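Local coordinates for beta-mannosidase (Trichoderma harzianum, PDB 4CVU), which probably removes terminal, non-reducing beta-linked mannose from oligosaccharides and glycans by hydrolysis, as a fungal member of glycoside hydrolase family 2, at residues A[534-546]-A[555-569]. Residues are numbered along the deposited sequence; the frame is centred on the assembly and turned at random.
Sequences YSPCSANNGWLEI and VERYYNTTSGHIYGD. With NAG (2-acetamido-2-deoxy-beta-D-glucopyranose), chain D; NAG (2-acetamido-2-deoxy-beta-D-glucopyranose), chain F.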
ATOM      1  N   TYR A 534       1.970  22.096  41.558  1.00 38.30           N
ATOM      2  CA  TYR A 534       3.170  21.833  40.810  1.00 38.60           C
ATOM      3  C   TYR A 534       3.928  20.692  41.388  1.00 39.68           C
ATOM      4  O   TYR A 534       3.892  20.425  42.600  1.00 41.02           O
ATOM      5  CB  TYR A 534       4.100  23.066  40.787  1.00 39.61           C
ATOM      6  CG  TYR A 534       5.366  22.900  39.952  1.00 37.75           C
ATOM      7  CD1 TYR A 534       5.314  22.928  38.563  1.00 37.27           C
ATOM      8  CD2 TYR A 534       6.610  22.741  40.558  1.00 38.48           C
ATOM      9  CE1 TYR A 534       6.452  22.770  37.794  1.00 37.67           C
ATOM     10  CE2 TYR A 534       7.772  22.601  39.799  1.00 38.31           C
ATOM     11  CZ  TYR A 534       7.686  22.611  38.412  1.00 37.84           C
ATOM     12  OH  TYR A 534       8.811  22.457  37.640  1.00 37.83           O
ATOM     13  N   SER A 535       4.634  20.009  40.500  1.00 39.63           N
ATOM     14  CA  SER A 535       5.615  19.049  40.901  1.00 39.59           C
ATOM     15  C   SER A 535       6.776  19.183  39.926  1.00 38.23           C
ATOM     16  O   SER A 535       6.550  19.379  38.714  1.00 37.05           O
ATOM     17  CB  SER A 535       5.009  17.635  40.855  1.00 40.37           C
ATOM     18  OG  SER A 535       5.998  16.654  41.100  1.00 41.41           O
ATOM     19  N   PRO A 536       8.007  19.087  40.440  1.00 38.08           N
ATOM     20  CA  PRO A 536       9.153  19.265  39.568  1.00 39.88           C
ATOM     21  C   PRO A 536       9.335  18.128  38.532  1.00 40.23           C
ATOM     22  O   PRO A 536      10.049  18.316  37.556  1.00 39.68           O
ATOM     23  CB  PRO A 536      10.332  19.338  40.529  1.00 40.51           C
ATOM     24  CG  PRO A 536       9.863  18.683  41.780  1.00 40.60           C
ATOM     25  CD  PRO A 536       8.388  18.837  41.839  1.00 39.58           C
ATOM     26  N   CYS A 537       8.705  16.963  38.755  1.00 39.95           N
ATOM     27  CA  CYS A 537       8.661  15.914  37.716  1.00 40.30           C
ATOM     28  C   CYS A 537       7.496  14.972  37.913  1.00 38.94           C
ATOM     29  O   CYS A 537       6.843  14.962  38.969  1.00 38.67           O
ATOM     30  CB  CYS A 537       9.960  15.126  37.647  1.00 39.13           C
ATOM     31  SG  CYS A 537      10.371  14.346  39.222  1.00 40.68           S
ATOM     32  N   SER A 538       7.257  14.182  36.875  1.00 39.48           N
ATOM     33  CA  SER A 538       6.065  13.344  36.750  1.00 38.38           C
ATOM     34  C   SER A 538       5.940  12.272  37.805  1.00 38.15           C
ATOM     35  O   SER A 538       4.842  11.791  38.035  1.00 36.72           O
ATOM     36  CB  SER A 538       6.073  12.640  35.407  1.00 39.13           C
ATOM     37  OG  SER A 538       7.190  11.764  35.332  1.00 40.15           O
ATOM     38  N   ALA A 539       7.056  11.856  38.395  1.00 37.65           N
ATOM     39  CA  ALA A 539       7.053  10.844  39.428  1.00 36.38           C
ATOM     40  C   ALA A 539       8.129  11.110  40.450  1.00 36.90           C
ATOM     41  O   ALA A 539       9.313  11.190  40.106  1.00 38.91           O
ATOM     42  CB  ALA A 539       7.275   9.445  38.810  1.00 37.68           C
ATOM     43  N   ASN A 540       7.728  11.222  41.705  1.00 36.69           N
ATOM     44  CA  ASN A 540       8.660  11.466  42.782  1.00 38.09           C
ATOM     45  C   ASN A 540       8.054  11.103  44.149  1.00 37.21           C
ATOM     46  O   ASN A 540       6.891  10.765  44.262  1.00 35.70           O
ATOM     47  CB  ASN A 540       9.201  12.940  42.758  1.00 37.45           C
ATOM     48  CG  ASN A 540       8.110  13.969  42.875  1.00 37.25           C
ATOM     49  OD1 ASN A 540       7.543  14.138  43.944  1.00 37.08           O
ATOM     50  ND2 ASN A 540       7.768  14.651  41.742  1.00 37.93           N
ATOM     51  N   ASN A 541       8.878  11.160  45.186  1.00 38.91           N
ATOM     52  CA  ASN A 541       8.460  10.791  46.536  1.00 41.18           C
ATOM     53  C   ASN A 541       7.844  11.922  47.362  1.00 42.47           C
ATOM     54  O   ASN A 541       7.664  11.787  48.585  1.00 45.90           O
ATOM     55  CB  ASN A 541       9.650  10.183  47.286  1.00 41.82           C
ATOM     56  CG  ASN A 541      10.026   8.827  46.740  1.00 41.82           C
ATOM     57  OD1 ASN A 541       9.164   8.026  46.423  1.00 41.99           O
ATOM     58  ND2 ASN A 541      11.302   8.576  46.602  1.00 43.04           N
ATOM     59  N   GLY A 542       7.481  13.011  46.687  1.00 42.41           N
ATOM     60  CA  GLY A 542       6.838  14.132  47.335  1.00 42.80           C
ATOM     61  C   GLY A 542       7.809  15.150  47.884  1.00 43.23           C
ATOM     62  O   GLY A 542       9.043  14.996  47.749  1.00 41.98           O
ATOM     63  N   TRP A 543       7.238  16.187  48.505  1.00 42.74           N
ATOM     64  CA  TRP A 543       8.013  17.285  49.091  1.00 43.88           C
ATOM     65  C   TRP A 543       8.004  17.265  50.622  1.00 46.18           C
ATOM     66  O   TRP A 543       7.043  16.832  51.259  1.00 45.85           O
ATOM     67  CB  TRP A 543       7.498  18.637  48.607  1.00 44.05           C
ATOM     68  CG  TRP A 543       6.029  18.882  48.700  1.00 44.37           C
ATOM     69  CD1 TRP A 543       5.098  18.619  47.727  1.00 43.99           C
ATOM     70  CD2 TRP A 543       5.298  19.488  49.786  1.00 43.37           C
ATOM     71  NE1 TRP A 543       3.860  19.007  48.145  1.00 43.20           N
ATOM     72  CE2 TRP A 543       3.954  19.551  49.397  1.00 43.08           C
ATOM     73  CE3 TRP A 543       5.654  19.985  51.044  1.00 44.25           C
ATOM     74  CZ2 TRP A 543       2.961  20.085  50.230  1.00 43.74           C
ATOM     75  CZ3 TRP A 543       4.673  20.517  51.862  1.00 43.71           C
ATOM     76  CH2 TRP A 543       3.349  20.556  51.463  1.00 42.94           C
ATOM     77  N   LEU A 544       9.097  17.736  51.200  1.00 48.27           N
ATOM     78  CA  LEU A 544       9.205  17.969  52.645  1.00 48.16           C
ATOM     79  C   LEU A 544       8.724  19.380  53.052  1.00 48.67           C
ATOM     80  O   LEU A 544       8.145  19.547  54.121  1.00 48.51           O
ATOM     81  CB  LEU A 544      10.657  17.789  53.086  1.00 48.86           C
ATOM     82  CG  LEU A 544      11.336  16.475  52.664  1.00 49.58           C
ATOM     83  CD1 LEU A 544      12.837  16.554  52.865  1.00 48.73           C
ATOM     84  CD2 LEU A 544      10.774  15.306  53.457  1.00 48.87           C
ATOM     85  N   GLU A 545       9.016  20.393  52.229  1.00 49.61           N
ATOM     86  CA  GLU A 545       8.585  21.788  52.471  1.00 51.24           C
ATOM     87  C   GLU A 545       8.313  22.485  51.140  1.00 49.02           C
ATOM     88  O   GLU A 545       8.947  22.159  50.129  1.00 45.81           O
ATOM     89  CB  GLU A 545       9.682  22.628  53.145  1.00 53.96           C
ATOM     90  CG  GLU A 545      10.478  21.954  54.249  1.00 59.95           C
ATOM     91  CD  GLU A 545       9.772  21.978  55.594  1.00 67.07           C
ATOM     92  OE1 GLU A 545       8.728  22.662  55.723  1.00 67.94           O
ATOM     93  OE2 GLU A 545      10.271  21.310  56.536  1.00 75.36           O
ATOM     94  N   ILE A 546       7.388  23.438  51.162  1.00 45.04           N
ATOM     95  CA  ILE A 546       7.223  24.395  50.088  1.00 45.37           C
ATOM     96  C   ILE A 546       7.204  25.788  50.710  1.00 47.60           C
ATOM     97  O   ILE A 546       6.331  26.100  51.504  1.00 47.74           O
ATOM     98  CB  ILE A 546       5.945  24.198  49.288  1.00 44.79           C
ATOM     99  CG1 ILE A 546       5.981  22.805  48.639  1.00 46.91           C
ATOM    100  CG2 ILE A 546       5.830  25.265  48.217  1.00 43.50           C
ATOM    101  CD1 ILE A 546       4.754  22.462  47.834  1.00 47.41           C
ATOM    102  N   VAL A 555      11.400  21.684  48.747  1.00 41.20           N
ATOM    103  CA  VAL A 555      12.443  20.813  49.283  1.00 41.13           C
ATOM    104  C   VAL A 555      11.930  19.383  49.067  1.00 40.13           C
ATOM    105  O   VAL A 555      11.069  18.901  49.812  1.00 40.41           O
ATOM    106  CB  VAL A 555      12.728  21.105  50.775  1.00 42.96           C
ATOM    107  CG1 VAL A 555      13.740  20.134  51.354  1.00 42.33           C
ATOM    108  CG2 VAL A 555      13.211  22.544  50.965  1.00 43.79           C
ATOM    109  N   GLU A 556      12.422  18.754  48.002  1.00 41.26           N
ATOM    110  CA  GLU A 556      12.049  17.342  47.661  1.00 40.24           C
ATOM    111  C   GLU A 556      12.516  16.337  48.693  1.00 41.19           C
ATOM    112  O   GLU A 556      13.576  16.476  49.263  1.00 42.44           O
ATOM    113  CB  GLU A 556      12.611  16.971  46.310  1.00 39.83           C
ATOM    114  CG  GLU A 556      11.935  17.677  45.137  1.00 39.10           C
ATOM    115  CD  GLU A 556      10.531  17.147  44.939  1.00 40.76           C
ATOM    116  OE1 GLU A 556      10.384  16.104  44.238  1.00 39.92           O
ATOM    117  OE2 GLU A 556       9.595  17.724  45.525  1.00 41.35           O
ATOM    118  N   ARG A 557      11.685  15.333  48.944  1.00 43.76           N
ATOM    119  CA  ARG A 557      12.066  14.200  49.786  1.00 43.61           C
ATOM    120  C   ARG A 557      13.198  13.394  49.206  1.00 43.47           C
ATOM    121  O   ARG A 557      14.076  12.944  49.910  1.00 44.33           O
ATOM    122  CB  ARG A 557      10.884  13.246  50.020  1.00 43.90           C
ATOM    123  CG  ARG A 557      11.153  12.274  51.149  1.00 43.59           C
ATOM    124  CD  ARG A 557       9.935  11.485  51.518  1.00 44.40           C
ATOM    125  NE  ARG A 557       9.055  12.239  52.361  1.00 44.69           N
ATOM    126  CZ  ARG A 557       9.214  12.366  53.669  1.00 44.22           C
ATOM    127  NH1 ARG A 557      10.243  11.815  54.244  1.00 44.66           N
ATOM    128  NH2 ARG A 557       8.368  13.060  54.391  1.00 44.98           N
ATOM    129  N   TYR A 558      13.150  13.206  47.900  1.00 44.35           N
ATOM    130  CA  TYR A 558      14.086  12.319  47.231  1.00 45.24           C
ATOM    131  C   TYR A 558      14.066  10.955  47.948  1.00 48.17           C
ATOM    132  O   TYR A 558      13.047  10.345  48.064  1.00 49.08           O
ATOM    133  CB  TYR A 558      15.505  12.908  47.146  1.00 45.68           C
ATOM    134  CG  TYR A 558      15.645  14.187  46.407  1.00 44.03           C
ATOM    135  CD1 TYR A 558      15.445  14.229  45.065  1.00 43.36           C
ATOM    136  CD2 TYR A 558      15.999  15.353  47.040  1.00 45.43           C
ATOM    137  CE1 TYR A 558      15.575  15.379  44.361  1.00 43.68           C
ATOM    138  CE2 TYR A 558      16.118  16.536  46.343  1.00 44.16           C
ATOM    139  CZ  TYR A 558      15.915  16.519  44.986  1.00 44.37           C
ATOM    140  OH  TYR A 558      16.005  17.624  44.257  1.00 43.08           O
ATOM    141  N   TYR A 559      15.207  10.522  48.446  1.00 48.49           N
ATOM    142  CA  TYR A 559      15.384   9.185  48.987  1.00 50.57           C
ATOM    143  C   TYR A 559      15.535   9.216  50.526  1.00 51.85           C
ATOM    144  O   TYR A 559      16.041   8.284  51.119  1.00 53.50           O
ATOM    145  CB  TYR A 559      16.475   8.414  48.177  1.00 50.81           C
ATOM    146  CG  TYR A 559      16.428   8.879  46.697  1.00 51.88           C
ATOM    147  CD1 TYR A 559      15.185   9.006  46.020  0.50 50.97           C
ATOM    148  CD2 TYR A 559      17.543   9.336  46.040  0.50 49.84           C
ATOM    149  CE1 TYR A 559      15.086   9.518  44.725  0.50 49.12           C
ATOM    150  CE2 TYR A 559      17.452   9.858  44.742  0.50 49.81           C
ATOM    151  CZ  TYR A 559      16.228   9.947  44.078  0.50 48.78           C
ATOM    152  OH  TYR A 559      16.172  10.452  42.798  0.50 43.45           O
ATOM    153  N   ASN A 560      15.066  10.296  51.138  1.00 50.07           N
ATOM    154  CA  ASN A 560      14.990  10.419  52.599  1.00 52.31           C
ATOM    155  C   ASN A 560      13.743   9.707  53.064  1.00 51.57           C
ATOM    156  O   ASN A 560      12.767  10.351  53.436  1.00 51.60           O
ATOM    157  CB  ASN A 560      14.913  11.876  53.056  1.00 52.43           C
ATOM    158  CG  ASN A 560      16.183  12.659  52.773  1.00 54.10           C
ATOM    159  OD1 ASN A 560      17.198  12.471  53.435  1.00 54.18           O
ATOM    160  ND2 ASN A 560      16.117  13.551  51.781  1.00 56.77           N
ATOM    161  N   THR A 561      13.784   8.380  53.037  1.00 52.16           N
ATOM    162  CA  THR A 561      12.595   7.570  53.275  1.00 52.60           C
ATOM    163  C   THR A 561      12.721   6.710  54.519  1.00 56.26           C
ATOM    164  O   THR A 561      13.817   6.537  55.080  1.00 54.52           O
ATOM    165  CB  THR A 561      12.295   6.673  52.074  1.00 51.35           C
ATOM    166  OG1 THR A 561      13.416   5.842  51.821  1.00 51.55           O
ATOM    167  CG2 THR A 561      11.985   7.511  50.841  1.00 49.59           C
ATOM    168  N   THR A 562      11.580   6.186  54.953  1.00 55.49           N
ATOM    169  CA  THR A 562      11.531   5.298  56.098  1.00 56.79           C
ATOM    170  C   THR A 562      10.965   3.961  55.631  1.00 57.01           C
ATOM    171  O   THR A 562      10.039   3.923  54.792  1.00 53.64           O
ATOM    172  CB  THR A 562      10.640   5.878  57.208  1.00 56.86           C
ATOM    173  OG1 THR A 562      11.128   7.169  57.596  1.00 56.97           O
ATOM    174  CG2 THR A 562      10.629   4.957  58.416  1.00 57.06           C
ATOM    175  N   SER A 563      11.521   2.868  56.155  1.00 58.13           N
ATOM    176  CA  SER A 563      10.998   1.521  55.855  1.00 58.03           C
ATOM    177  C   SER A 563       9.530   1.425  56.279  1.00 55.21           C
ATOM    178  O   SER A 563       9.130   1.951  57.311  1.00 57.20           O
ATOM    179  CB  SER A 563      11.818   0.460  56.576  1.00 62.37           C
ATOM    180  OG  SER A 563      11.909   0.794  57.960  1.00 66.08           O
ATOM    181  N   GLY A 564       8.716   0.777  55.460  1.00 54.84           N
ATOM    182  CA  GLY A 564       7.302   0.637  55.781  1.00 53.32           C
ATOM    183  C   GLY A 564       6.443   1.800  55.277  1.00 52.04           C
ATOM    184  O   GLY A 564       5.240   1.638  55.104  1.00 52.46           O
ATOM    185  N   HIS A 565       7.028   2.980  55.070  1.00 49.86           N
ATOM    186  CA  HIS A 565       6.262   4.137  54.574  1.00 47.38           C
ATOM    187  C   HIS A 565       6.107   4.079  53.067  1.00 45.54           C
ATOM    188  O   HIS A 565       6.885   3.406  52.395  1.00 44.61           O
ATOM    189  CB  HIS A 565       6.936   5.430  54.963  1.00 49.01           C
ATOM    190  CG  HIS A 565       6.927   5.689  56.435  1.00 50.17           C
ATOM    191  ND1 HIS A 565       7.040   6.954  56.965  1.00 54.03           N
ATOM    192  CD2 HIS A 565       6.805   4.855  57.490  1.00 53.16           C
ATOM    193  CE1 HIS A 565       7.004   6.889  58.285  1.00 53.30           C
ATOM    194  NE2 HIS A 565       6.848   5.626  58.628  1.00 53.60           N
ATOM    195  N   ILE A 566       5.100   4.782  52.548  1.00 43.04           N
ATOM    196  CA  ILE A 566       4.779   4.758  51.105  1.00 41.13           C
ATOM    197  C   ILE A 566       4.762   6.189  50.560  1.00 40.45           C
ATOM    198  O   ILE A 566       4.222   7.089  51.206  1.00 39.49           O
ATOM    199  CB  ILE A 566       3.416   4.113  50.861  1.00 40.86           C
ATOM    200  CG1 ILE A 566       3.480   2.630  51.186  1.00 40.79           C
ATOM    201  CG2 ILE A 566       2.977   4.302  49.399  1.00 41.02           C
ATOM    202  CD1 ILE A 566       2.126   1.968  51.267  1.00 41.34           C
ATOM    203  N   TYR A 567       5.334   6.378  49.375  1.00 39.33           N
ATOM    204  CA  TYR A 567       5.468   7.681  48.792  1.00 39.38           C
ATOM    205  C   TYR A 567       5.210   7.579  47.303  1.00 38.99           C
ATOM    206  O   TYR A 567       5.568   6.601  46.667  1.00 38.63           O
ATOM    207  CB  TYR A 567       6.894   8.224  48.954  1.00 39.93           C
ATOM    208  CG  TYR A 567       7.468   8.092  50.343  1.00 40.95           C
ATOM    209  CD1 TYR A 567       8.123   6.929  50.737  1.00 41.74           C
ATOM    210  CD2 TYR A 567       7.317   9.111  51.272  1.00 41.93           C
ATOM    211  CE1 TYR A 567       8.650   6.805  52.027  1.00 42.50           C
ATOM    212  CE2 TYR A 567       7.843   8.995  52.568  1.00 42.80           C
ATOM    213  CZ  TYR A 567       8.502   7.835  52.929  1.00 43.47           C
ATOM    214  OH  TYR A 567       9.021   7.692  54.218  1.00 45.95           O
ATOM    215  N   GLY A 568       4.633   8.613  46.746  1.00 39.73           N
ATOM    216  CA  GLY A 568       4.679   8.797  45.301  1.00 38.37           C
ATOM    217  C   GLY A 568       3.729   7.989  44.479  1.00 38.33           C
ATOM    218  O   GLY A 568       3.055   7.099  44.957  1.00 39.82           O
ATOM    219  N   ASP A 569       3.691   8.323  43.196  1.00 37.22           N
ATOM    220  CA  ASP A 569       3.007   7.527  42.219  1.00 37.85           C
ATOM    221  C   ASP A 569       3.893   6.369  41.729  1.00 39.93           C
ATOM    222  O   ASP A 569       5.088   6.340  42.013  1.00 41.29           O
ATOM    223  CB  ASP A 569       2.519   8.398  41.044  1.00 35.81           C
ATOM    224  CG  ASP A 569       3.619   9.181  40.356  1.00 36.09           C
ATOM    225  OD1 ASP A 569       4.764   9.233  40.883  1.00 34.20           O
ATOM    226  OD2 ASP A 569       3.325   9.760  39.233  1.00 32.67           O
TER
HETATM  227  C1  NAG D   1      17.192  14.443  51.353  1.00 44.25           C
HETATM  228  C2  NAG D   1      18.283  14.144  50.328  1.00 45.46           C
HETATM  229  C3  NAG D   1      19.263  15.300  50.147  1.00 46.43           C
HETATM  230  C4  NAG D   1      18.499  16.597  49.912  1.00 46.52           C
HETATM  231  C5  NAG D   1      17.454  16.793  51.004  1.00 47.50           C
HETATM  232  C6  NAG D   1      16.572  18.006  50.748  1.00 44.38           C
HETATM  233  C7  NAG D   1      18.696  11.738  50.176  1.00 46.48           C
HETATM  234  C8  NAG D   1      19.466  10.572  50.734  1.00 45.96           C
HETATM  235  N2  NAG D   1      18.958  12.928  50.733  1.00 46.12           N
HETATM  236  O3  NAG D   1      20.109  14.976  49.055  1.00 44.23           O
HETATM  237  O4  NAG D   1      19.347  17.724  49.916  1.00 46.84           O
HETATM  238  O5  NAG D   1      16.587  15.687  51.017  1.00 47.20           O
HETATM  239  O6  NAG D   1      16.019  17.944  49.466  1.00 45.86           O
HETATM  240  O7  NAG D   1      17.887  11.570  49.245  1.00 47.17           O
HETATM  241  C1  NAG F1001       7.254  16.015  56.497  1.00 46.55           C
HETATM  242  C2  NAG F1001       7.610  17.319  57.238  1.00 51.54           C
HETATM  243  C3  NAG F1001       9.101  17.450  57.465  1.00 51.50           C
HETATM  244  C4  NAG F1001       9.634  16.199  58.110  1.00 52.17           C
HETATM  245  C5  NAG F1001       9.258  14.988  57.254  1.00 50.61           C
HETATM  246  C6  NAG F1001       9.697  13.673  57.896  1.00 48.92           C
HETATM  247  C7  NAG F1001       5.923  19.048  56.800  1.00 53.31           C
HETATM  248  C8  NAG F1001       5.482  20.249  55.992  1.00 51.53           C
HETATM  249  N2  NAG F1001       7.110  18.489  56.528  1.00 51.71           N
HETATM  250  O3  NAG F1001       9.273  18.538  58.334  1.00 55.84           O
HETATM  251  O4  NAG F1001      11.027  16.301  58.237  1.00 57.46           O
HETATM  252  O5  NAG F1001       7.867  14.950  57.164  1.00 47.48           O
HETATM  253  O6  NAG F1001       9.530  12.644  56.948  1.00 48.01           O
HETATM  254  O7  NAG F1001       5.193  18.608  57.677  1.00 55.86           O
HETATM  255  O   HOH W   1       6.951  16.910  44.854  1.00 44.38           O
HETATM  256  O   HOH W   2      10.981  13.710  46.242  1.00 38.86           O
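With CG of Leu544 anti to its carbonyl carbon (chi1 -52°) and the Arg557 chain extended as far as CD, then bent at chi3 (-80°), the two side chains cross at about a right angle, and CD2 of Leu544 lies over the centre of one guanidinium face, 3.3 Å from CZ of Arg557. CE2 of Tyr567 covers the opposite face, nearer the rim. The contact belongs to a beta hairpin of strands 545-546 and 554-556, interrupted by a classic bulge at which Leu544 and Glu545 both face Val555. Leu544 N donates to Val555 O (2.7 Å), Val555 N to Glu545 O, and Arg557 N to Gly542 O. At the edge of the sandwiched guanidinium, NH1 bonds to Asn560 O within its own segment, and NH1 and NH2 together grip O6 of the chain F sugar; NE also donates to Asn371 OD1 and NH2 to Asn357 OD1. A leucine in place of Arg557 would probably leave that sugar hydroxyl and the Asn560 carbonyl without their donors. This loop bears the chain D N-acetylglucosamine, joined through Asn560 ND2; its O6 lies 2.9 Å from Glu556 O, to which it donates. On the Asn540 side of the contact, water 1 donates to both Asn540 OD1 and Glu556 OE2, tying the Asx turn of Asn540 to the carboxylate, whose plane stands 82° from the amide. Asn541 ND2 reaches Tyr558 O (2.9 Å) from above its carbonyl plane, while the same nitrogen lies at the edge of the Tyr559 ring, 3.9 Å from CD1.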